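PspGI restriction endonuclease (PDB 3BM3) probably cleaves DNA at a specific sequence as a type II restriction endonuclease, and is captured here in complex with its substrate DNA. Local coordinates at residues K110-F115 / D248-I253; I117-D122 / P137-P142; S153-T158 / I254-K259; N186-G191 / I209-V214. The protein carries 2 engineered substitutions. All blocks are in the same frame, centred on the assembly; numbering follows the deposited sequence.

Contact 1: K110-F115 / D248-I253; sequences KLLNKF and DIFDDI
Helices 85-115 and 249-259 meet where Phe-250 packs against Leu-111, Leu-112 and Phe-115; the axes of the two short segments approach to 10.4 Å and cross at -46°. Phe-250 CB lies over one face of the Phe-115 ring, 3.6 Å from its centroid in a CH-pi contact. The two rings are nearly parallel, planes 8° apart, yet so far slid that they barely overlap. Within the sheet-and-helix fold expected of a PD-(D/E)XK nuclease, helix 249-259 rests on the mixed sheet through Ile-249 and Ile-253, while Phe-250 reaches the long helix instead. Its CG is anti to the carbonyl carbon (chi1 -58°), which brings the far part of the ring to Leu-111: CB there is 3.4 Å from Phe-250 CE1. Pro-52 of helix 52-80 touches both of these side chains. Leu-112 CD2 comes in at the edge of the Phe-250 ring, 3.9 Å from CE1. The same methyl, Leu-112 CD2, also meets Ile-253 CD1 at 3.8 Å.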
loop_
_atom_site.group_PDB
_atom_site.type_symbol
_atom_site.label_atom_id
_atom_site.label_comp_id
_atom_site.label_asym_id
_atom_site.label_seq_id
_atom_site.Cartn_x
_atom_site.Cartn_y
_atom_site.Cartn_z
ATOM N N LYS C 110 15.340 -18.135 4.868
ATOM C CA LYS C 110 16.653 -18.746 4.931
ATOM C C LYS C 110 17.254 -18.530 6.300
ATOM O O LYS C 110 17.917 -19.430 6.859
ATOM C CB LYS C 110 17.538 -18.139 3.849
ATOM C CG LYS C 110 17.056 -18.414 2.452
ATOM C CD LYS C 110 16.812 -19.917 2.204
ATOM C CE LYS C 110 16.481 -20.214 0.757
ATOM N NZ LYS C 110 15.896 -21.604 0.590
ATOM N N LEU C 111 17.048 -17.321 6.820
ATOM C CA LEU C 111 17.513 -16.984 8.181
ATOM C C LEU C 111 16.732 -17.754 9.235
ATOM O O LEU C 111 17.314 -18.341 10.124
ATOM C CB LEU C 111 17.440 -15.498 8.439
ATOM C CG LEU C 111 18.499 -14.710 7.648
ATOM C CD1 LEU C 111 18.116 -13.243 7.472
ATOM C CD2 LEU C 111 19.867 -14.837 8.332
ATOM N N LEU C 112 15.407 -17.824 9.072
ATOM C CA LEU C 112 14.598 -18.623 9.980
ATOM C C LEU C 112 15.120 -20.068 10.046
ATOM O O LEU C 112 15.299 -20.633 11.110
ATOM C CB LEU C 112 13.134 -18.597 9.556
ATOM C CG LEU C 112 12.430 -17.234 9.763
ATOM C CD1 LEU C 112 11.002 -17.368 9.253
ATOM C CD2 LEU C 112 12.438 -16.703 11.229
ATOM N N ASN C 113 15.377 -20.652 8.892
ATOM C CA ASN C 113 15.823 -22.037 8.814
ATOM C C ASN C 113 17.106 -22.233 9.569
ATOM O O ASN C 113 17.256 -23.201 10.313
ATOM C CB ASN C 113 16.034 -22.456 7.367
ATOM C CG ASN C 113 14.740 -22.628 6.633
ATOM O OD1 ASN C 113 13.676 -22.691 7.245
ATOM N ND2 ASN C 113 14.819 -22.718 5.323
ATOM N N LYS C 114 18.029 -21.295 9.382
ATOM C CA LYS C 114 19.342 -21.372 10.002
ATOM C C LYS C 114 19.223 -21.425 11.519
ATOM O O LYS C 114 19.944 -22.182 12.164
ATOM C CB LYS C 114 20.224 -20.192 9.573
ATOM C CG LYS C 114 21.658 -20.237 10.147
ATOM C CD LYS C 114 22.406 -21.479 9.660
ATOM C CE LYS C 114 23.864 -21.530 10.129
ATOM N NZ LYS C 114 23.994 -21.298 11.593
ATOM N N PHE C 115 18.286 -20.654 12.073
ATOM C CA PHE C 115 18.052 -20.619 13.498
ATOM C C PHE C 115 17.137 -21.729 13.994
ATOM O O PHE C 115 16.913 -21.830 15.195
ATOM C CB PHE C 115 17.498 -19.253 13.910
ATOM C CG PHE C 115 18.486 -18.144 13.808
ATOM C CD1 PHE C 115 19.384 -17.907 14.823
ATOM C CD2 PHE C 115 18.547 -17.358 12.703
ATOM C CE1 PHE C 115 20.315 -16.878 14.712
ATOM C CE2 PHE C 115 19.456 -16.347 12.580
ATOM C CZ PHE C 115 20.344 -16.091 13.582
ATOM N N ASP C 248 17.896 -8.547 15.237
ATOM C CA ASP C 248 17.478 -9.017 16.543
ATOM C C ASP C 248 16.290 -9.944 16.481
ATOM O O ASP C 248 15.974 -10.627 17.476
ATOM C CB ASP C 248 17.026 -7.853 17.419
ATOM C CG ASP C 248 18.128 -6.926 17.805
ATOM O OD1 ASP C 248 19.277 -7.239 17.570
ATOM O OD2 ASP C 248 17.799 -5.858 18.345
ATOM N N ILE C 249 15.589 -9.979 15.349
ATOM C CA ILE C 249 14.313 -10.662 15.359
ATOM C C ILE C 249 14.495 -12.169 15.590
ATOM O O ILE C 249 13.654 -12.812 16.157
ATOM C CB ILE C 249 13.489 -10.384 14.105
ATOM C CG1 ILE C 249 12.038 -10.810 14.321
ATOM C CG2 ILE C 249 14.136 -11.045 12.851
ATOM C CD1 ILE C 249 11.065 -10.339 13.251
ATOM N N PHE C 250 15.602 -12.719 15.156
ATOM C CA PHE C 250 15.799 -14.157 15.205
ATOM C C PHE C 250 15.946 -14.660 16.622
ATOM O O PHE C 250 15.223 -15.579 17.043
ATOM C CB PHE C 250 16.945 -14.521 14.281
ATOM C CG PHE C 250 16.664 -14.063 12.890
ATOM C CD1 PHE C 250 15.732 -14.722 12.130
ATOM C CD2 PHE C 250 17.186 -12.870 12.409
ATOM C CE1 PHE C 250 15.406 -14.262 10.890
ATOM C CE2 PHE C 250 16.859 -12.404 11.173
ATOM C CZ PHE C 250 15.965 -13.095 10.407
ATOM N N ASP C 251 16.796 -14.005 17.390
ATOM C CA ASP C 251 16.918 -14.350 18.792
ATOM C C ASP C 251 15.639 -13.979 19.543
ATOM O O ASP C 251 15.221 -14.679 20.446
ATOM C CB ASP C 251 18.131 -13.659 19.395
ATOM C CG ASP C 251 18.350 -14.060 20.830
ATOM O OD1 ASP C 251 18.446 -15.274 21.037
ATOM O OD2 ASP C 251 18.349 -13.167 21.716
ATOM N N ASP C 252 14.983 -12.882 19.151
ATOM C CA ASP C 252 13.721 -12.489 19.791
ATOM C C ASP C 252 12.684 -13.591 19.621
ATOM O O ASP C 252 11.921 -13.902 20.537
ATOM C CB ASP C 252 13.201 -11.198 19.190
ATOM C CG ASP C 252 13.964 -9.963 19.630
ATOM O OD1 ASP C 252 14.893 -10.065 20.459
ATOM O OD2 ASP C 252 13.593 -8.861 19.152
ATOM N N ILE C 253 12.647 -14.187 18.440
ATOM C CA ILE C 253 11.712 -15.269 18.187
ATOM C C ILE C 253 12.090 -16.467 19.062
ATOM O O ILE C 253 11.248 -17.079 19.716
ATOM C CB ILE C 253 11.734 -15.704 16.726
ATOM C CG1 ILE C 253 11.118 -14.623 15.843
ATOM C CG2 ILE C 253 10.957 -16.999 16.545
ATOM C CD1 ILE C 253 11.510 -14.793 14.355
#

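Contact 2: I117-D122 / P137-P142; sequences IRYEHD and PAFIIP. Engineered in segment 137-142: Ala-138 (natural residue Asp).
Glu-120 and Ile-140 form a single antiparallel, hydrogen-bonded bridge that lays the loop 117-122 along strand 139-141, an outermost strand of the mixed sheet within this chain. Glu-120 N to Ile-140 O and Ile-140 N to Glu-120 O are both 2.9 Å, each in the carbonyl plane. Beside the bridge Tyr-119, His-121 and Phe-139 cluster. Tyr-119 CG sits between its backbone N and carbonyl carbon (chi1 68°), the crowded position, and its ring stands next to Phe-139, whose edge turns to the Tyr-119 face in an offset edge-to-face pair with planes at 80°. His-121 CG swings anti to the backbone N (chi1 176°), carrying CD2 over a face of Phe-139, 4.0 Å from CE1; His-121 NE2 is hydrogen-bonded to Glu-105 OE1. Ile-141 CG2 meets Ile-117 CG2 at 3.8 Å, and its CG1 lies near Tyr-119 CB. An alanine in place of Ile-141 is likely to leave a gap beside Ile-117 and take the apolar neighbour from Tyr-119 CB. Past the engineered Ala-138, one water links the segments, accepting from Asp-122 N at 2.6 Å and donating to Pro-137 O at 2.9 Å.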
loop_
_atom_site.group_PDB
_atom_site.type_symbol
_atom_site.label_atom_id
_atom_site.label_comp_id
_atom_site.label_asym_id
_atom_site.label_seq_id
_atom_site.Cartn_x
_atom_site.Cartn_y
_atom_site.Cartn_z
ATOM N N ILE C 117 14.001 -21.959 13.394
ATOM C CA ILE C 117 12.725 -21.389 13.754
ATOM C C ILE C 117 11.731 -21.979 12.810
ATOM O O ILE C 117 11.817 -21.760 11.598
ATOM C CB ILE C 117 12.726 -19.859 13.654
ATOM C CG1 ILE C 117 13.727 -19.288 14.670
ATOM C CG2 ILE C 117 11.309 -19.260 13.838
ATOM C CD1 ILE C 117 14.069 -17.829 14.431
ATOM N N ARG C 118 10.757 -22.681 13.364
ATOM C CA ARG C 118 9.682 -23.193 12.552
ATOM C C ARG C 118 8.736 -22.084 12.232
ATOM O O ARG C 118 8.482 -21.211 13.053
ATOM C CB ARG C 118 8.941 -24.313 13.261
ATOM C CG ARG C 118 9.785 -25.588 13.345
ATOM C CD ARG C 118 9.049 -26.658 14.118
ATOM N NE ARG C 118 9.813 -27.909 14.203
ATOM C CZ ARG C 118 10.843 -28.135 15.015
ATOM N NH1 ARG C 118 11.279 -27.185 15.847
ATOM N NH2 ARG C 118 11.438 -29.324 14.995
ATOM N N TYR C 119 8.227 -22.129 11.020
ATOM C CA TYR C 119 7.348 -21.095 10.537
ATOM C C TYR C 119 6.421 -21.690 9.499
ATOM O O TYR C 119 6.646 -22.776 8.974
ATOM C CB TYR C 119 8.133 -19.936 9.912
ATOM C CG TYR C 119 8.803 -20.359 8.637
ATOM C CD1 TYR C 119 8.139 -20.262 7.424
ATOM C CD2 TYR C 119 10.072 -20.933 8.657
ATOM C CE1 TYR C 119 8.727 -20.705 6.246
ATOM C CE2 TYR C 119 10.670 -21.374 7.484
ATOM C CZ TYR C 119 9.977 -21.265 6.291
ATOM O OH TYR C 119 10.558 -21.707 5.125
ATOM N N GLU C 120 5.380 -20.936 9.214
ATOM C CA GLU C 120 4.594 -21.138 8.038
ATOM C C GLU C 120 4.437 -19.815 7.332
ATOM O O GLU C 120 4.292 -18.768 7.947
ATOM C CB GLU C 120 3.243 -21.755 8.361
ATOM C CG GLU C 120 3.397 -23.187 8.777
ATOM C CD GLU C 120 2.111 -23.836 9.167
ATOM O OE1 GLU C 120 1.135 -23.146 9.504
ATOM O OE2 GLU C 120 2.111 -25.063 9.147
ATOM N N HIS C 121 4.433 -19.900 6.007
ATOM C CA HIS C 121 4.241 -18.765 5.139
ATOM C C HIS C 121 3.055 -19.122 4.257
ATOM O O HIS C 121 2.733 -20.288 4.084
ATOM C CB HIS C 121 5.507 -18.568 4.302
ATOM C CG HIS C 121 5.408 -17.478 3.288
ATOM N ND1 HIS C 121 5.284 -17.736 1.939
ATOM C CD2 HIS C 121 5.438 -16.130 3.413
ATOM C CE1 HIS C 121 5.220 -16.590 1.282
ATOM N NE2 HIS C 121 5.321 -15.603 2.151
ATOM N N ASP C 122 2.392 -18.120 3.723
ATOM C CA ASP C 122 1.246 -18.346 2.858
ATOM C C ASP C 122 0.036 -18.909 3.581
ATOM O O ASP C 122 -0.850 -19.501 2.945
ATOM C CB ASP C 122 1.640 -19.278 1.684
ATOM C CG ASP C 122 1.193 -18.753 0.335
ATOM O OD1 ASP C 122 0.842 -17.548 0.237
ATOM O OD2 ASP C 122 1.210 -19.555 -0.632
ATOM N N PRO C 137 -0.418 -12.854 7.456
ATOM C CA PRO C 137 0.896 -12.435 7.869
ATOM C C PRO C 137 1.913 -13.154 6.978
ATOM O O PRO C 137 1.684 -14.300 6.553
ATOM C CB PRO C 137 1.006 -12.927 9.318
ATOM C CG PRO C 137 -0.297 -13.436 9.702
ATOM C CD PRO C 137 -1.197 -13.485 8.532
ATOM N N ALA C 138 3.031 -12.499 6.701
ATOM C CA ALA C 138 4.101 -13.140 5.954
ATOM C C ALA C 138 4.520 -14.424 6.621
ATOM O O ALA C 138 4.707 -15.424 5.957
ATOM C CB ALA C 138 5.335 -12.243 5.783
ATOM N N PHE C 139 4.672 -14.384 7.942
ATOM C CA PHE C 139 5.063 -15.557 8.685
ATOM C C PHE C 139 4.231 -15.705 9.927
ATOM O O PHE C 139 3.878 -14.737 10.578
ATOM C CB PHE C 139 6.539 -15.476 9.054
ATOM C CG PHE C 139 7.418 -15.378 7.854
ATOM C CD1 PHE C 139 7.736 -16.517 7.147
ATOM C CD2 PHE C 139 7.857 -14.163 7.381
ATOM C CE1 PHE C 139 8.504 -16.460 5.986
ATOM C CE2 PHE C 139 8.639 -14.103 6.221
ATOM C CZ PHE C 139 8.962 -15.245 5.545
ATOM N N ILE C 140 3.929 -16.949 10.218
ATOM C CA ILE C 140 3.331 -17.310 11.469
ATOM C C ILE C 140 4.300 -18.251 12.117
ATOM O O ILE C 140 4.685 -19.269 11.539
ATOM C CB ILE C 140 1.998 -18.007 11.281
ATOM C CG1 ILE C 140 1.049 -17.106 10.507
ATOM C CG2 ILE C 140 1.390 -18.361 12.655
ATOM C CD1 ILE C 140 -0.265 -17.716 10.179
ATOM N N ILE C 141 4.698 -17.914 13.336
ATOM C CA ILE C 141 5.669 -18.705 14.055
ATOM C C ILE C 141 5.017 -19.313 15.282
ATOM O O ILE C 141 4.499 -18.589 16.112
ATOM C CB ILE C 141 6.871 -17.838 14.424
ATOM C CG1 ILE C 141 7.524 -17.365 13.101
ATOM C CG2 ILE C 141 7.816 -18.651 15.300
ATOM C CD1 ILE C 141 8.678 -16.511 13.244
ATOM N N PRO C 142 5.020 -20.653 15.393
ATOM C CA PRO C 142 5.626 -21.635 14.482
ATOM C C PRO C 142 4.715 -22.125 13.361
ATOM O O PRO C 142 5.200 -22.678 12.356
ATOM C CB PRO C 142 5.954 -22.781 15.413
ATOM C CG PRO C 142 4.842 -22.753 16.411
ATOM C CD PRO C 142 4.466 -21.309 16.593
HETATM O O HOH W 1 2.134 -15.507 3.945
#

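Contact 3: S153-T158 / I254-K259; sequences SAILIT and IQFLNK
Phe-256 of helix 249-259 lies on Ile-155 of strand 155-160, a helix-on-sheet contact at the end of the strand where it enters the mixed sheet. No hydrogen bond crosses it. Phe-256 points its CG anti to the backbone N (chi1 175°), a setting that sends the ring from the helix down to the strand. Ile-155 answers with its longer branch: CG1 stands over one face of the ring, 3.6 Å from the centroid and 21° off the normal, a CH-pi contact. CD1 continues along the ring and is 3.5 Å from Phe-256 CD2, the two side chains sliding past each other in opposite directions. Ser-153 joins through its backbone, since its CB points away and its OG is bonded to Asp-150 O. Ala-154 O comes obliquely to the ring, 3.8 Å from Phe-256 CZ, and is itself hydrogen-bonded by Asn-186 ND2. His-260 stacks with the Phe-256 ring. A serine in place of Phe-256 would probably leave Ile-155 CG1 and CD1 without their apolar cover and open a gap between helix and strand. At the ring edge, near its plane, Ser-153 O lies 3.3 Å from Phe-256 CE2.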
loop_
_atom_site.group_PDB
_atom_site.type_symbol
_atom_site.label_atom_id
_atom_site.label_comp_id
_atom_site.label_asym_id
_atom_site.label_seq_id
_atom_site.Cartn_x
_atom_site.Cartn_y
_atom_site.Cartn_z
ATOM N N SER C 153 0.603 -17.695 21.899
ATOM C CA SER C 153 1.741 -18.603 21.866
ATOM C C SER C 153 2.481 -18.547 20.542
ATOM O O SER C 153 3.492 -19.203 20.373
ATOM C CB SER C 153 1.296 -20.041 22.124
ATOM O OG SER C 153 0.549 -20.567 21.028
ATOM N N ALA C 154 1.946 -17.779 19.594
ATOM C CA ALA C 154 2.521 -17.680 18.236
ATOM C C ALA C 154 2.851 -16.226 17.943
ATOM O O ALA C 154 2.331 -15.298 18.584
ATOM C CB ALA C 154 1.536 -18.189 17.190
ATOM N N ILE C 155 3.712 -16.052 16.948
ATOM C CA ILE C 155 4.091 -14.730 16.489
ATOM C C ILE C 155 3.596 -14.585 15.071
ATOM O O ILE C 155 3.850 -15.450 14.245
ATOM C CB ILE C 155 5.599 -14.500 16.507
ATOM C CG1 ILE C 155 6.225 -14.990 17.804
ATOM C CG2 ILE C 155 5.909 -13.012 16.239
ATOM C CD1 ILE C 155 7.780 -14.995 17.755
ATOM N N LEU C 156 2.917 -13.469 14.803
ATOM C CA LEU C 156 2.558 -13.089 13.463
ATOM C C LEU C 156 3.560 -12.020 13.061
ATOM O O LEU C 156 3.770 -11.026 13.778
ATOM C CB LEU C 156 1.154 -12.520 13.420
ATOM C CG LEU C 156 0.140 -13.385 14.141
ATOM C CD1 LEU C 156 -1.228 -12.793 13.992
ATOM C CD2 LEU C 156 0.208 -14.805 13.584
ATOM N N ILE C 157 4.172 -12.234 11.906
ATOM C CA ILE C 157 5.175 -11.311 11.419
ATOM C C ILE C 157 4.787 -10.839 10.047
ATOM O O ILE C 157 4.550 -11.670 9.148
ATOM C CB ILE C 157 6.550 -11.939 11.336
ATOM C CG1 ILE C 157 6.927 -12.558 12.684
ATOM C CG2 ILE C 157 7.561 -10.846 10.949
ATOM C CD1 ILE C 157 8.323 -13.208 12.755
ATOM N N THR C 158 4.684 -9.527 9.898
ATOM C CA THR C 158 4.438 -8.908 8.613
ATOM C C THR C 158 5.784 -8.346 8.175
ATOM O O THR C 158 6.520 -7.783 8.984
ATOM C CB THR C 158 3.337 -7.821 8.693
ATOM O OG1 THR C 158 2.088 -8.433 9.052
ATOM C CG2 THR C 158 3.183 -7.128 7.342
ATOM N N ILE C 254 13.376 -16.785 19.060
ATOM C CA ILE C 254 13.896 -17.900 19.891
ATOM C C ILE C 254 13.482 -17.687 21.350
ATOM O O ILE C 254 12.997 -18.608 22.014
ATOM C CB ILE C 254 15.426 -18.017 19.774
ATOM C CG1 ILE C 254 15.790 -18.650 18.413
ATOM C CG2 ILE C 254 15.978 -18.888 20.911
ATOM C CD1 ILE C 254 17.218 -18.447 17.986
ATOM N N GLN C 255 13.674 -16.483 21.863
ATOM C CA GLN C 255 13.363 -16.208 23.271
ATOM C C GLN C 255 11.865 -16.243 23.537
ATOM O O GLN C 255 11.401 -16.707 24.583
ATOM C CB GLN C 255 13.915 -14.860 23.693
ATOM C CG GLN C 255 15.434 -14.740 23.557
ATOM C CD GLN C 255 16.180 -15.748 24.397
ATOM O OE1 GLN C 255 15.761 -16.062 25.501
ATOM N NE2 GLN C 255 17.304 -16.236 23.891
ATOM N N PHE C 256 11.105 -15.736 22.584
ATOM C CA PHE C 256 9.674 -15.835 22.664
ATOM C C PHE C 256 9.245 -17.294 22.727
ATOM O O PHE C 256 8.468 -17.662 23.582
ATOM C CB PHE C 256 9.018 -15.170 21.463
ATOM C CG PHE C 256 7.550 -15.351 21.428
ATOM C CD1 PHE C 256 6.702 -14.407 22.000
ATOM C CD2 PHE C 256 7.006 -16.477 20.821
ATOM C CE1 PHE C 256 5.324 -14.604 21.964
ATOM C CE2 PHE C 256 5.664 -16.691 20.804
ATOM C CZ PHE C 256 4.807 -15.749 21.374
ATOM N N LEU C 257 9.754 -18.125 21.830
ATOM C CA LEU C 257 9.315 -19.531 21.765
ATOM C C LEU C 257 9.759 -20.293 23.010
ATOM O O LEU C 257 9.012 -21.120 23.508
ATOM C CB LEU C 257 9.843 -20.214 20.509
ATOM C CG LEU C 257 9.232 -19.697 19.197
ATOM C CD1 LEU C 257 9.975 -20.298 18.032
ATOM C CD2 LEU C 257 7.722 -19.974 19.122
ATOM N N ASN C 258 10.952 -19.971 23.514
ATOM C CA ASN C 258 11.467 -20.552 24.769
ATOM C C ASN C 258 10.575 -20.228 25.973
ATOM O O ASN C 258 10.523 -21.003 26.942
ATOM C CB ASN C 258 12.891 -20.051 25.056
ATOM C CG ASN C 258 13.943 -20.645 24.107
ATOM O OD1 ASN C 258 13.682 -21.611 23.399
ATOM N ND2 ASN C 258 15.146 -20.061 24.107
ATOM N N LYS C 259 9.930 -19.065 25.936
ATOM C CA LYS C 259 9.047 -18.624 27.012
ATOM C C LYS C 259 7.644 -19.206 26.860
ATOM O O LYS C 259 6.958 -19.447 27.852
ATOM C CB LYS C 259 8.979 -17.095 27.086
ATOM C CG LYS C 259 10.176 -16.447 27.799
ATOM C CD LYS C 259 10.036 -14.916 27.930
ATOM C CE LYS C 259 8.753 -14.497 28.675
ATOM N NZ LYS C 259 8.736 -13.053 29.102
#

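Contact 4: N186-G191 / I209-V214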
loop_
_atom_site.group_PDB
_atom_site.type_symbol
_atom_site.label_atom_id
_atom_site.label_comp_id
_atom_site.label_asym_id
_atom_site.label_seq_id
_atom_site.Cartn_x
_atom_site.Cartn_y
_atom_site.Cartn_z
ATOM N N ASN C 186 0.512 -11.642 19.182
ATOM C CA ASN C 186 1.838 -11.082 19.060
ATOM C C ASN C 186 2.018 -10.755 17.588
ATOM O O ASN C 186 2.081 -11.635 16.759
ATOM C CB ASN C 186 2.861 -12.090 19.504
ATOM C CG ASN C 186 2.663 -12.493 20.933
ATOM O OD1 ASN C 186 2.812 -11.683 21.824
ATOM N ND2 ASN C 186 2.256 -13.740 21.146
ATOM N N PHE C 187 2.073 -9.475 17.295
ATOM C CA PHE C 187 2.104 -9.035 15.909
ATOM C C PHE C 187 3.310 -8.142 15.744
ATOM O O PHE C 187 3.383 -7.077 16.383
ATOM C CB PHE C 187 0.838 -8.262 15.590
ATOM C CG PHE C 187 0.656 -8.002 14.138
ATOM C CD1 PHE C 187 -0.176 -8.795 13.385
ATOM C CD2 PHE C 187 1.328 -6.958 13.523
ATOM C CE1 PHE C 187 -0.342 -8.564 12.032
ATOM C CE2 PHE C 187 1.168 -6.729 12.170
ATOM C CZ PHE C 187 0.330 -7.513 11.444
ATOM N N TRP C 188 4.270 -8.592 14.925
ATOM C CA TRP C 188 5.520 -7.885 14.776
ATOM C C TRP C 188 5.636 -7.417 13.341
ATOM O O TRP C 188 5.242 -8.115 12.430
ATOM C CB TRP C 188 6.724 -8.766 15.116
ATOM C CG TRP C 188 6.755 -9.299 16.513
ATOM C CD1 TRP C 188 5.859 -9.085 17.502
ATOM C CD2 TRP C 188 7.741 -10.188 17.054
ATOM N NE1 TRP C 188 6.214 -9.789 18.632
ATOM C CE2 TRP C 188 7.383 -10.448 18.386
ATOM C CE3 TRP C 188 8.929 -10.733 16.560
ATOM C CZ2 TRP C 188 8.151 -11.264 19.209
ATOM C CZ3 TRP C 188 9.671 -11.573 17.381
ATOM C CH2 TRP C 188 9.292 -11.801 18.682
ATOM N N PHE C 189 6.197 -6.232 13.169
ATOM C CA PHE C 189 6.368 -5.656 11.851
ATOM C C PHE C 189 7.842 -5.585 11.570
ATOM O O PHE C 189 8.640 -5.094 12.376
ATOM C CB PHE C 189 5.824 -4.240 11.840
ATOM C CG PHE C 189 6.001 -3.528 10.534
ATOM C CD1 PHE C 189 5.017 -3.622 9.558
ATOM C CD2 PHE C 189 7.134 -2.819 10.269
ATOM C CE1 PHE C 189 5.191 -3.004 8.321
ATOM C CE2 PHE C 189 7.300 -2.194 9.029
ATOM C CZ PHE C 189 6.322 -2.276 8.086
ATOM N N VAL C 190 8.185 -5.993 10.360
ATOM C CA VAL C 190 9.546 -5.909 9.866
ATOM C C VAL C 190 9.549 -5.103 8.569
ATOM O O VAL C 190 8.837 -5.444 7.644
ATOM C CB VAL C 190 10.112 -7.306 9.549
ATOM C CG1 VAL C 190 11.495 -7.192 8.981
ATOM C CG2 VAL C 190 10.059 -8.186 10.756
ATOM N N GLY C 191 10.367 -4.057 8.542
ATOM C CA GLY C 191 10.554 -3.257 7.360
ATOM C C GLY C 191 12.008 -3.333 7.027
ATOM O O GLY C 191 12.852 -3.533 7.913
ATOM N N ILE C 209 0.643 -3.073 16.953
ATOM C CA ILE C 209 1.874 -3.733 16.576
ATOM C C ILE C 209 2.714 -3.798 17.835
ATOM O O ILE C 209 2.971 -2.775 18.474
ATOM C CB ILE C 209 2.589 -3.014 15.435
ATOM C CG1 ILE C 209 1.799 -3.187 14.134
ATOM C CG2 ILE C 209 3.963 -3.598 15.222
ATOM C CD1 ILE C 209 0.658 -2.335 14.009
ATOM N N ASP C 210 3.110 -5.006 18.201
ATOM C CA ASP C 210 3.860 -5.196 19.441
ATOM C C ASP C 210 5.303 -4.826 19.385
ATOM O O ASP C 210 5.848 -4.375 20.373
ATOM C CB ASP C 210 3.741 -6.625 19.914
ATOM C CG ASP C 210 2.343 -6.963 20.202
ATOM O OD1 ASP C 210 1.815 -6.429 21.214
ATOM O OD2 ASP C 210 1.739 -7.650 19.381
ATOM N N ARG C 211 5.922 -5.068 18.227
ATOM C CA ARG C 211 7.355 -4.883 18.012
ATOM C C ARG C 211 7.575 -4.429 16.576
ATOM O O ARG C 211 6.933 -4.943 15.652
ATOM C CB ARG C 211 8.143 -6.169 18.287
ATOM C CG ARG C 211 7.908 -6.741 19.675
ATOM C CD ARG C 211 8.755 -7.961 19.943
ATOM N NE ARG C 211 10.175 -7.704 20.160
ATOM C CZ ARG C 211 10.723 -7.250 21.285
ATOM N NH1 ARG C 211 9.978 -6.902 22.324
ATOM N NH2 ARG C 211 12.040 -7.097 21.352
ATOM N N VAL C 212 8.487 -3.480 16.402
ATOM C CA VAL C 212 8.804 -2.944 15.092
ATOM C C VAL C 212 10.251 -3.239 14.851
ATOM O O VAL C 212 11.081 -2.836 15.661
ATOM C CB VAL C 212 8.523 -1.454 15.051
ATOM C CG1 VAL C 212 9.227 -0.814 13.861
ATOM C CG2 VAL C 212 6.976 -1.239 14.997
ATOM N N TYR C 213 10.554 -3.897 13.737
ATOM C CA TYR C 213 11.924 -4.207 13.349
ATOM C C TYR C 213 12.338 -3.401 12.144
ATOM O O TYR C 213 11.589 -3.292 11.186
ATOM C CB TYR C 213 12.098 -5.681 13.031
ATOM C CG TYR C 213 11.935 -6.502 14.287
ATOM C CD1 TYR C 213 13.037 -6.866 15.039
ATOM C CD2 TYR C 213 10.669 -6.863 14.730
ATOM C CE1 TYR C 213 12.888 -7.581 16.197
ATOM C CE2 TYR C 213 10.488 -7.569 15.869
ATOM C CZ TYR C 213 11.616 -7.930 16.628
ATOM O OH TYR C 213 11.435 -8.651 17.783
ATOM N N VAL C 214 13.523 -2.837 12.208
ATOM C CA VAL C 214 13.975 -1.888 11.213
ATOM C C VAL C 214 15.316 -2.393 10.674
ATOM O O VAL C 214 16.091 -3.005 11.379
ATOM C CB VAL C 214 14.084 -0.448 11.794
ATOM C CG1 VAL C 214 12.784 0.003 12.488
ATOM C CG2 VAL C 214 15.222 -0.309 12.746
#
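Ile-209 rests its CG1 3.8 Å from Phe-187 CD2 as the chain returns from helix 198-206, the crossover of a beta-alpha-beta unit whose parallel strands are 186-191 and 211-214. Asp-210 next grips Phe-187 twice: its N donates to Phe-187 O at 2.8 Å, and its OD2 receives Phe-187 N at 2.8 Å on the anti lone pair, with Arg-178 a second partner for that oxygen. In the conformer described, Arg-211 runs alongside Trp-188, CD over the five-membered ring 3.5 Å from its centroid. The bend at chi3 (73°) turns NE to Tyr-213 OH, 2.9 Å away and in the guanidinium plane. Arg-211 N, buried here, has no partner in the model. Val-212 faces the other way, with Phe-189, toward helix 198-206. Tyr-213 OH lies over the same face of Trp-188 as Arg-211 CD, 3.4 Å from CZ3, and is also bonded to Asp-252. Tyr-213 N donates to Phe-189 O at 2.6 Å, and Tyr-213 O accepts from Gly-191 N at 3.0 Å, the donor tilted 24° from the carbonyl plane.

The four contacts lie close together, centres 10 to 14 Å apart, around one mixed sheet and the helix 249-259. Contacts 2, 3 and 4 take successive strands of it, in the order 139-141, 155-160, 186-191, 211-214. Helix 249-259 serves contacts 1 and 3, and Ile-253 reaches strands 139-141 and 155-160 from it. A salt bridge from its Asp-252 to Arg-211 joins contact 1 to contact 4. Along the chain contact 1 encloses contacts 2 and 4, contact 2 closes before contact 3 opens, and contacts 1 and 3 interlace. Helix 249-259 thus ties the sheet to the long helix 85-115; the nearest atoms of the four contacts lie about 5 to 12 Å from the bound DNA.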